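Local coordinates for protein transcriptional regulator (Pyrococcus horikoshii, PDB 1UDD) that is of unknown function but, as a TenA homologue, belongs to the all-helical TENA/THI-4/PQQC family and assembles from four copies of the chain, at residues 43-48 against 102-107; 36-41 against 210-215; 4-9 against 180-185. All coordinates share one frame; numbering follows the deposited sequence.

Interaction 1 of 3, residues 43-48 against 102-107; sequences VLQDFN and IKTEPT
The ring of Phe-47 carries Ile-102 CG1 over one face, displaced toward the rim, with CZ 3.8 Å from that CG1 in a CH-pi contact. Because CG of Phe-47 stands anti to the backbone N (chi1 180°), the ring reaches from its helix to the last turn of helix 98-103, and it also meets Tyr-66 of the second subunit edge-to-face. The amide of Asn-48 packs on Pro-106, whose CG lies 3.8 Å from the amide CG, the two side chains crossing at about a right angle; ND2 of this amide is hydrogen-bonded to Asn-110 OD1. A third flat group, the amide of Gln-45, is gripped from both ends by backbone. Its NE2 donates to Glu-105 O at 3.1 Å, with that oxygen almost in the amide plane, only 7° out of it. Its OE1 accepts from Thr-107 N at 2.9 Å along a nearly straight N-H (171°), the donor lying a little off the Gln-45 carbonyl plane. Within the helical fold, the long helix 36-63 thus binds the connection between helices 98-103 and 108-123, the Gln-45 amide pairing with a C=O and an N-H of its extended backbone. Thr-107 is the N-cap residue of helix 108-123, and its OG1 adds weak bonds to Gln-45 OE1 and to Asn-110 N. Beside the amide, Thr-104 CG2 rests 3.5 Å from Gln-45 NE2. The hydroxyl of the same threonine faces Leu-44, with OG1 3.4 Å from CG of the leucine, while its hydrogen-bonding partner is Asp-100 O.

Interaction 2 of 3, residues 36-41 against 210-215; sequences LEKFKF and MAWRGG
Lys-38 reaches across to Trp-212 with its chain extended beyond CG, so that CD touches the indole and NZ arrives over it, while CE lies by the backbone. From CB, the chain sets out beside the backbone N of its own residue, toward the end of helix 190-213. CD then comes against the benzene side of the indole, 3.9 Å from Trp-212 CZ3. CE passes the backbone, lying 3.7 Å from Trp-212 O. At the tip, NZ sits over the six-membered ring, 3.2 Å from its centroid and only 5° off the normal, a close cation-pi contact.

One turn further along helix 36-63, Phe-41 lies against the point where the other helix ends. Gly-214 CA is over one face of its ring in a CH-pi contact, 3.6 Å from CE2, and Phe-41 CZ comes within 3.4 Å of Gly-214 C. At the ring edge, Met-210 SD makes a Met-aromatic contact, 4.0 Å from CE2. The glycine has positive phi (70°), and the backbone turns off the helix there, with Gly-215 N bonded back to Met-210 O. Phe-25 of helix 24-31 touches both Lys-38 and Trp-212. The two helix ends are therefore joined by pi contacts and dispersion, without direct hydrogen bonds between the segments, and the indole face probably helps to stabilise the ammonium charge.

Interaction 3 of 3, residues 4-9 against 180-185; sequences MITDKL and KIIDSS
The first turn of helix 5-11, with Met-4 at its N-cap position, is held against the end of helix 169-183 through the carboxylate of Asp-183. Its OD1 accepts from Thr-6 N at 2.7 Å, using the syn lone pair on a fairly straight N-H (165°). The other oxygen, OD2, takes the hydroxyl of Thr-6, with OG1 at a very short 2.5 Å whose exact length is doubtful. That hydroxyl is brought round to the carboxylate by a chi1 of 59°, which sets OG1 between backbone N and carbonyl carbon. Water 1 adds a bridge, accepting from Ile-5 N and donating to Asp-183 O.

Beside this polar pair lies an apolar one: CG2 of Ile-5 meets CG2 of Ile-182 at 4.0 Å, the side chains crossing at about a right angle. Ile-5 CD1 continues to Ser-185 OG, 3.5 Å away, and that hydroxyl is itself bonded to Ile-182 O. Tyr-190 and Leu-193 of helix 190-213 also touch Ile-5. The two donors, a backbone N-H and a hydroxyl, would favour the ionised carboxylate, and the start of helix 5-11 probably adds to this, although Asp-183 also ends its own helix.

How the interactions relate
From the N terminus, residues 4-9 come first and find their partner only at 180-185, so interaction 3 closes a loop of 170 residues and joins helix 5-11 to the end of helix 169-183. Next, 36-41 opens the loop that interaction 2 closes at 210-215, tying the start of helix 36-63 to the end of helix 190-213; these two loops cross. Interaction 1, nested inside both, fastens helix 36-63 to the connection after helix 98-103. Interactions 1 and 2 have centres about 11 Å apart and touch through Met-210, which packs on Gln-45 and Thr-107. Interaction 3 lies on the opposite side of the chain's centre, about 32 and 34 Å from interactions 1 and 2, centre to centre.

Interaction 1 of 3, residues 43-48 against 102-107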
loop_
_atom_site.group_PDB
_atom_site.type_symbol
_atom_site.label_atom_id
_atom_site.label_comp_id
_atom_site.label_asym_id
_atom_site.label_seq_id
_atom_site.Cartn_x
_atom_site.Cartn_y
_atom_site.Cartn_z
ATOM N N VAL A 43 0.307 23.670 18.893
ATOM C CA VAL A 43 -0.638 23.858 17.797
ATOM C C VAL A 43 0.093 23.738 16.464
ATOM O O VAL A 43 -0.373 23.058 15.546
ATOM C CB VAL A 43 -1.356 25.233 17.878
ATOM C CG1 VAL A 43 -2.180 25.472 16.609
ATOM C CG2 VAL A 43 -2.278 25.270 19.095
ATOM N N LEU A 44 1.249 24.384 16.367
ATOM C CA LEU A 44 2.048 24.335 15.147
ATOM C C LEU A 44 2.346 22.892 14.736
ATOM O O LEU A 44 2.194 22.528 13.567
ATOM C CB LEU A 44 3.360 25.101 15.343
ATOM C CG LEU A 44 3.475 26.482 14.681
ATOM C CD1 LEU A 44 2.234 27.305 14.961
ATOM C CD2 LEU A 44 4.726 27.195 15.200
ATOM N N GLN A 45 2.769 22.075 15.698
ATOM C CA GLN A 45 3.080 20.679 15.430
ATOM C C GLN A 45 1.821 19.890 15.037
ATOM O O GLN A 45 1.927 18.776 14.520
ATOM C CB GLN A 45 3.718 20.034 16.662
ATOM C CG GLN A 45 5.114 20.523 17.018
ATOM C CD GLN A 45 6.168 20.100 16.010
ATOM O OE1 GLN A 45 6.333 18.911 15.721
ATOM N NE2 GLN A 45 6.898 21.077 15.473
ATOM N N ASP A 46 0.640 20.466 15.270
ATOM C CA ASP A 46 -0.610 19.792 14.936
ATOM C C ASP A 46 -0.933 19.666 13.454
ATOM O O ASP A 46 -1.747 18.820 13.078
ATOM C CB ASP A 46 -1.802 20.452 15.628
ATOM C CG ASP A 46 -1.849 20.153 17.107
ATOM O OD1 ASP A 46 -1.421 19.052 17.514
ATOM O OD2 ASP A 46 -2.322 21.019 17.868
ATOM N N PHE A 47 -0.331 20.500 12.606
ATOM C CA PHE A 47 -0.623 20.386 11.180
ATOM C C PHE A 47 -0.242 18.996 10.680
ATOM O O PHE A 47 -1.047 18.289 10.071
ATOM C CB PHE A 47 0.150 21.416 10.362
ATOM C CG PHE A 47 -0.119 21.319 8.898
ATOM C CD1 PHE A 47 -1.372 21.651 8.389
ATOM C CD2 PHE A 47 0.867 20.865 8.022
ATOM C CE1 PHE A 47 -1.642 21.533 7.019
ATOM C CE2 PHE A 47 0.607 20.743 6.649
ATOM C CZ PHE A 47 -0.652 21.079 6.150
ATOM N N ASN A 48 0.997 18.613 10.949
ATOM C CA ASN A 48 1.498 17.321 10.530
ATOM C C ASN A 48 0.647 16.182 11.088
ATOM O O ASN A 48 0.533 15.122 10.469
ATOM C CB ASN A 48 2.936 17.148 10.990
ATOM C CG ASN A 48 3.615 16.006 10.291
ATOM O OD1 ASN A 48 3.745 16.019 9.067
ATOM N ND2 ASN A 48 4.048 15.003 11.055
ATOM N N ILE A 102 2.220 25.011 7.899
ATOM C CA ILE A 102 2.778 24.250 6.791
ATOM C C ILE A 102 4.303 24.318 6.752
ATOM O O ILE A 102 4.972 23.336 6.432
ATOM C CB ILE A 102 2.222 24.756 5.454
ATOM C CG1 ILE A 102 0.717 24.490 5.396
ATOM C CG2 ILE A 102 2.947 24.083 4.298
ATOM C CD1 ILE A 102 0.046 25.044 4.170
ATOM N N LYS A 103 4.859 25.472 7.093
ATOM C CA LYS A 103 6.302 25.617 7.062
ATOM C C LYS A 103 7.011 25.083 8.303
ATOM O O LYS A 103 8.234 24.949 8.312
ATOM C CB LYS A 103 6.660 27.081 6.800
ATOM C CG LYS A 103 6.188 27.561 5.420
ATOM C CD LYS A 103 6.608 28.997 5.122
ATOM C CE LYS A 103 8.125 29.139 5.004
ATOM N NZ LYS A 103 8.550 30.564 4.838
ATOM N N THR A 104 6.249 24.739 9.340
ATOM C CA THR A 104 6.852 24.220 10.573
ATOM C C THR A 104 7.481 22.841 10.406
ATOM O O THR A 104 6.874 21.930 9.842
ATOM C CB THR A 104 5.820 24.152 11.719
ATOM O OG1 THR A 104 5.459 25.479 12.104
ATOM C CG2 THR A 104 6.396 23.429 12.925
ATOM N N GLU A 105 8.703 22.694 10.905
ATOM C CA GLU A 105 9.411 21.421 10.830
ATOM C C GLU A 105 8.858 20.507 11.924
ATOM O O GLU A 105 8.892 20.857 13.097
ATOM C CB GLU A 105 10.909 21.627 11.057
ATOM C CG GLU A 105 11.645 20.327 11.381
ATOM C CD GLU A 105 13.041 20.543 11.958
ATOM O OE1 GLU A 105 13.201 21.424 12.836
ATOM O OE2 GLU A 105 13.975 19.818 11.547
ATOM N N PRO A 106 8.335 19.327 11.552
ATOM C CA PRO A 106 7.793 18.418 12.568
ATOM C C PRO A 106 8.918 17.753 13.353
ATOM O O PRO A 106 9.913 17.331 12.775
ATOM C CB PRO A 106 6.998 17.403 11.741
ATOM C CG PRO A 106 6.706 18.139 10.447
ATOM C CD PRO A 106 7.999 18.854 10.199
ATOM N N THR A 107 8.774 17.663 14.670
ATOM C CA THR A 107 9.810 17.015 15.466
ATOM C C THR A 107 9.876 15.560 15.016
ATOM O O THR A 107 8.990 15.088 14.306
ATOM C CB THR A 107 9.477 17.040 16.969
ATOM O OG1 THR A 107 8.179 16.462 17.175
ATOM C CG2 THR A 107 9.498 18.473 17.504
#

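Interaction 2 of 3, residues 36-41 against 210-215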
loop_
_atom_site.group_PDB
_atom_site.type_symbol
_atom_site.label_atom_id
_atom_site.label_comp_id
_atom_site.label_asym_id
_atom_site.label_seq_id
_atom_site.Cartn_x
_atom_site.Cartn_y
_atom_site.Cartn_z
ATOM N N LEU A 36 1.419 30.534 27.013
ATOM C CA LEU A 36 0.913 30.658 25.649
ATOM C C LEU A 36 1.922 30.310 24.567
ATOM O O LEU A 36 1.538 29.937 23.461
ATOM C CB LEU A 36 0.383 32.072 25.412
ATOM C CG LEU A 36 -0.460 32.276 24.151
ATOM C CD1 LEU A 36 -1.619 31.293 24.158
ATOM C CD2 LEU A 36 -0.979 33.708 24.101
ATOM N N GLU A 37 3.207 30.430 24.878
ATOM C CA GLU A 37 4.244 30.118 23.904
ATOM C C GLU A 37 4.345 28.627 23.640
ATOM O O GLU A 37 4.621 28.210 22.512
ATOM C CB GLU A 37 5.605 30.634 24.365
ATOM C CG GLU A 37 5.820 32.114 24.113
ATOM C CD GLU A 37 5.456 32.520 22.689
ATOM O OE1 GLU A 37 4.261 32.801 22.433
ATOM O OE2 GLU A 37 6.366 32.542 21.826
ATOM N N LYS A 38 4.144 27.832 24.690
ATOM C CA LYS A 38 4.204 26.384 24.570
ATOM C C LYS A 38 3.002 25.861 23.801
ATOM O O LYS A 38 3.106 24.878 23.078
ATOM C CB LYS A 38 4.267 25.732 25.954
ATOM C CG LYS A 38 5.552 26.036 26.694
ATOM C CD LYS A 38 5.707 25.197 27.938
ATOM C CE LYS A 38 7.159 25.215 28.393
ATOM N NZ LYS A 38 7.404 24.314 29.558
ATOM N N PHE A 39 1.863 26.525 23.953
ATOM C CA PHE A 39 0.650 26.111 23.255
ATOM C C PHE A 39 0.841 26.331 21.762
ATOM O O PHE A 39 0.467 25.484 20.947
ATOM C CB PHE A 39 -0.558 26.911 23.759
ATOM C CG PHE A 39 -1.880 26.457 23.194
ATOM C CD1 PHE A 39 -2.311 25.144 23.358
ATOM C CD2 PHE A 39 -2.711 27.355 22.528
ATOM C CE1 PHE A 39 -3.554 24.726 22.872
ATOM C CE2 PHE A 39 -3.956 26.955 22.037
ATOM C CZ PHE A 39 -4.381 25.628 22.212
ATOM N N LYS A 40 1.435 27.466 21.398
ATOM C CA LYS A 40 1.667 27.754 19.990
ATOM C C LYS A 40 2.593 26.716 19.366
ATOM O O LYS A 40 2.371 26.304 18.235
ATOM C CB LYS A 40 2.245 29.160 19.806
ATOM C CG LYS A 40 1.270 30.263 20.159
ATOM C CD LYS A 40 1.903 31.626 19.950
ATOM C CE LYS A 40 1.044 32.742 20.510
ATOM N NZ LYS A 40 1.675 34.073 20.252
ATOM N N PHE A 41 3.626 26.294 20.090
ATOM C CA PHE A 41 4.540 25.286 19.549
ATOM C C PHE A 41 3.770 23.990 19.278
ATOM O O PHE A 41 3.988 23.318 18.263
ATOM C CB PHE A 41 5.667 24.988 20.532
ATOM C CG PHE A 41 6.658 24.000 20.013
ATOM C CD1 PHE A 41 7.698 24.409 19.179
ATOM C CD2 PHE A 41 6.535 22.650 20.318
ATOM C CE1 PHE A 41 8.606 23.481 18.653
ATOM C CE2 PHE A 41 7.428 21.717 19.800
ATOM C CZ PHE A 41 8.469 22.131 18.963
ATOM N N MET A 210 7.191 16.180 23.945
ATOM C CA MET A 210 7.954 16.995 23.014
ATOM C C MET A 210 7.343 18.385 22.900
ATOM O O MET A 210 8.039 19.353 22.589
ATOM C CB MET A 210 8.031 16.315 21.644
ATOM C CG MET A 210 6.776 16.376 20.844
ATOM S SD MET A 210 6.751 17.781 19.760
ATOM C CE MET A 210 5.158 17.447 18.922
ATOM N N ALA A 211 6.039 18.486 23.141
ATOM C CA ALA A 211 5.376 19.778 23.091
ATOM C C ALA A 211 5.831 20.560 24.330
ATOM O O ALA A 211 5.942 21.780 24.306
ATOM C CB ALA A 211 3.870 19.595 23.106
ATOM N N TRP A 212 6.093 19.834 25.411
ATOM C CA TRP A 212 6.538 20.438 26.658
ATOM C C TRP A 212 7.990 20.892 26.518
ATOM O O TRP A 212 8.356 21.971 26.983
ATOM C CB TRP A 212 6.406 19.427 27.806
ATOM C CG TRP A 212 6.841 19.958 29.140
ATOM C CD1 TRP A 212 7.949 19.586 29.854
ATOM C CD2 TRP A 212 6.187 20.974 29.913
ATOM N NE1 TRP A 212 8.023 20.310 31.022
ATOM C CE2 TRP A 212 6.956 21.169 31.083
ATOM C CE3 TRP A 212 5.026 21.737 29.732
ATOM C CZ2 TRP A 212 6.600 22.101 32.067
ATOM C CZ3 TRP A 212 4.671 22.667 30.717
ATOM C CH2 TRP A 212 5.459 22.837 31.867
ATOM N N ARG A 213 8.803 20.067 25.865
ATOM C CA ARG A 213 10.206 20.374 25.649
ATOM C C ARG A 213 10.427 21.384 24.531
ATOM O O ARG A 213 11.456 22.048 24.490
ATOM C CB ARG A 213 10.974 19.095 25.336
ATOM C CG ARG A 213 11.108 18.169 26.527
ATOM C CD ARG A 213 11.941 16.958 26.164
ATOM N NE ARG A 213 12.333 16.185 27.338
ATOM C CZ ARG A 213 13.050 16.674 28.348
ATOM N NH1 ARG A 213 13.453 17.940 28.330
ATOM N NH2 ARG A 213 13.375 15.892 29.371
ATOM N N GLY A 214 9.464 21.507 23.625
ATOM C CA GLY A 214 9.619 22.449 22.529
ATOM C C GLY A 214 10.683 21.935 21.579
ATOM O O GLY A 214 11.427 22.707 20.971
ATOM N N GLY A 215 10.747 20.612 21.462
ATOM C CA GLY A 215 11.715 19.962 20.603
ATOM C C GLY A 215 11.754 18.500 21.005
ATOM O O GLY A 215 10.931 18.121 21.865
#

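Interaction 3 of 3, residues 4-9 against 180-185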
loop_
_atom_site.group_PDB
_atom_site.type_symbol
_atom_site.label_atom_id
_atom_site.label_comp_id
_atom_site.label_asym_id
_atom_site.label_seq_id
_atom_site.Cartn_x
_atom_site.Cartn_y
_atom_site.Cartn_z
ATOM N N MET A 4 -15.095 -6.251 27.056
ATOM C CA MET A 4 -14.887 -5.988 25.629
ATOM C C MET A 4 -13.409 -5.766 25.267
ATOM O O MET A 4 -12.558 -5.546 26.131
ATOM C CB MET A 4 -15.667 -4.746 25.192
ATOM C CG MET A 4 -17.173 -4.841 25.277
ATOM S SD MET A 4 -17.886 -3.280 24.665
ATOM C CE MET A 4 -19.636 -3.552 24.887
ATOM N N ILE A 5 -13.119 -5.819 23.973
ATOM C CA ILE A 5 -11.766 -5.586 23.480
ATOM C C ILE A 5 -11.258 -4.204 23.931
ATOM O O ILE A 5 -10.163 -4.105 24.480
ATOM C CB ILE A 5 -11.739 -5.660 21.953
ATOM C CG1 ILE A 5 -12.133 -7.078 21.510
ATOM C CG2 ILE A 5 -10.369 -5.247 21.422
ATOM C CD1 ILE A 5 -12.115 -7.276 20.007
ATOM N N THR A 6 -12.045 -3.143 23.718
ATOM C CA THR A 6 -11.604 -1.813 24.133
ATOM C C THR A 6 -11.487 -1.688 25.660
ATOM O O THR A 6 -10.743 -0.844 26.157
ATOM C CB THR A 6 -12.516 -0.674 23.564
ATOM O OG1 THR A 6 -13.879 -0.855 23.992
ATOM C CG2 THR A 6 -12.455 -0.668 22.026
ATOM N N ASP A 7 -12.227 -2.517 26.401
ATOM C CA ASP A 7 -12.126 -2.518 27.862
ATOM C C ASP A 7 -10.700 -2.984 28.186
ATOM O O ASP A 7 -9.994 -2.374 28.978
ATOM C CB ASP A 7 -13.131 -3.494 28.489
ATOM C CG ASP A 7 -14.578 -2.997 28.410
ATOM O OD1 ASP A 7 -14.814 -1.772 28.404
ATOM O OD2 ASP A 7 -15.484 -3.843 28.370
ATOM N N LYS A 8 -10.283 -4.066 27.546
ATOM C CA LYS A 8 -8.944 -4.616 27.741
ATOM C C LYS A 8 -7.850 -3.650 27.328
ATOM O O LYS A 8 -6.820 -3.572 27.983
ATOM C CB LYS A 8 -8.800 -5.913 26.944
ATOM C CG LYS A 8 -9.684 -7.026 27.461
ATOM C CD LYS A 8 -9.977 -8.061 26.392
ATOM C CE LYS A 8 -8.874 -9.072 26.216
ATOM N NZ LYS A 8 -9.265 -10.062 25.141
ATOM N N LEU A 9 -8.064 -2.923 26.232
ATOM C CA LEU A 9 -7.066 -1.976 25.760
ATOM C C LEU A 9 -6.852 -0.877 26.791
ATOM O O LEU A 9 -5.705 -0.458 27.044
ATOM C CB LEU A 9 -7.488 -1.373 24.405
ATOM C CG LEU A 9 -7.710 -2.379 23.259
ATOM C CD1 LEU A 9 -8.091 -1.646 21.975
ATOM C CD2 LEU A 9 -6.440 -3.187 23.019
ATOM N N LYS A 180 -17.007 0.867 18.959
ATOM C CA LYS A 180 -18.007 -0.133 18.622
ATOM C C LYS A 180 -17.521 -0.971 17.453
ATOM O O LYS A 180 -17.676 -2.191 17.437
ATOM C CB LYS A 180 -19.341 0.524 18.270
ATOM C CG LYS A 180 -20.366 -0.464 17.721
ATOM C CD LYS A 180 -21.707 0.224 17.467
ATOM C CE LYS A 180 -22.781 -0.766 17.031
ATOM N NZ LYS A 180 -24.125 -0.119 17.002
ATOM N N ILE A 181 -16.930 -0.313 16.465
ATOM C CA ILE A 181 -16.418 -1.037 15.334
ATOM C C ILE A 181 -15.333 -2.010 15.791
ATOM O O ILE A 181 -15.378 -3.194 15.467
ATOM C CB ILE A 181 -15.871 -0.082 14.278
ATOM C CG1 ILE A 181 -17.046 0.688 13.654
ATOM C CG2 ILE A 181 -15.103 -0.880 13.221
ATOM C CD1 ILE A 181 -16.640 1.844 12.749
ATOM N N ILE A 182 -14.374 -1.529 16.561
ATOM C CA ILE A 182 -13.323 -2.417 17.037
ATOM C C ILE A 182 -13.913 -3.535 17.921
ATOM O O ILE A 182 -13.538 -4.700 17.796
ATOM C CB ILE A 182 -12.246 -1.624 17.827
ATOM C CG1 ILE A 182 -11.469 -0.727 16.863
ATOM C CG2 ILE A 182 -11.310 -2.585 18.575
ATOM C CD1 ILE A 182 -10.617 0.315 17.555
ATOM N N ASP A 183 -14.870 -3.191 18.778
ATOM C CA ASP A 183 -15.445 -4.195 19.674
ATOM C C ASP A 183 -16.348 -5.244 19.047
ATOM O O ASP A 183 -16.553 -6.296 19.635
ATOM C CB ASP A 183 -16.182 -3.524 20.840
ATOM C CG ASP A 183 -15.225 -2.921 21.851
ATOM O OD1 ASP A 183 -14.213 -3.586 22.161
ATOM O OD2 ASP A 183 -15.480 -1.798 22.341
ATOM N N SER A 184 -16.875 -4.974 17.858
ATOM C CA SER A 184 -17.754 -5.943 17.199
ATOM C C SER A 184 -16.946 -6.920 16.353
ATOM O O SER A 184 -17.509 -7.731 15.626
ATOM C CB SER A 184 -18.778 -5.225 16.313
ATOM O OG SER A 184 -18.156 -4.620 15.186
ATOM N N SER A 185 -15.623 -6.840 16.459
ATOM C CA SER A 185 -14.738 -7.711 15.701
ATOM C C SER A 185 -14.456 -9.014 16.441
ATOM O O SER A 185 -14.966 -9.247 17.541
ATOM C CB SER A 185 -13.409 -7.007 15.426
ATOM O OG SER A 185 -12.715 -6.788 16.637
HETATM O O HOH W 1 -15.239 -6.923 22.076
#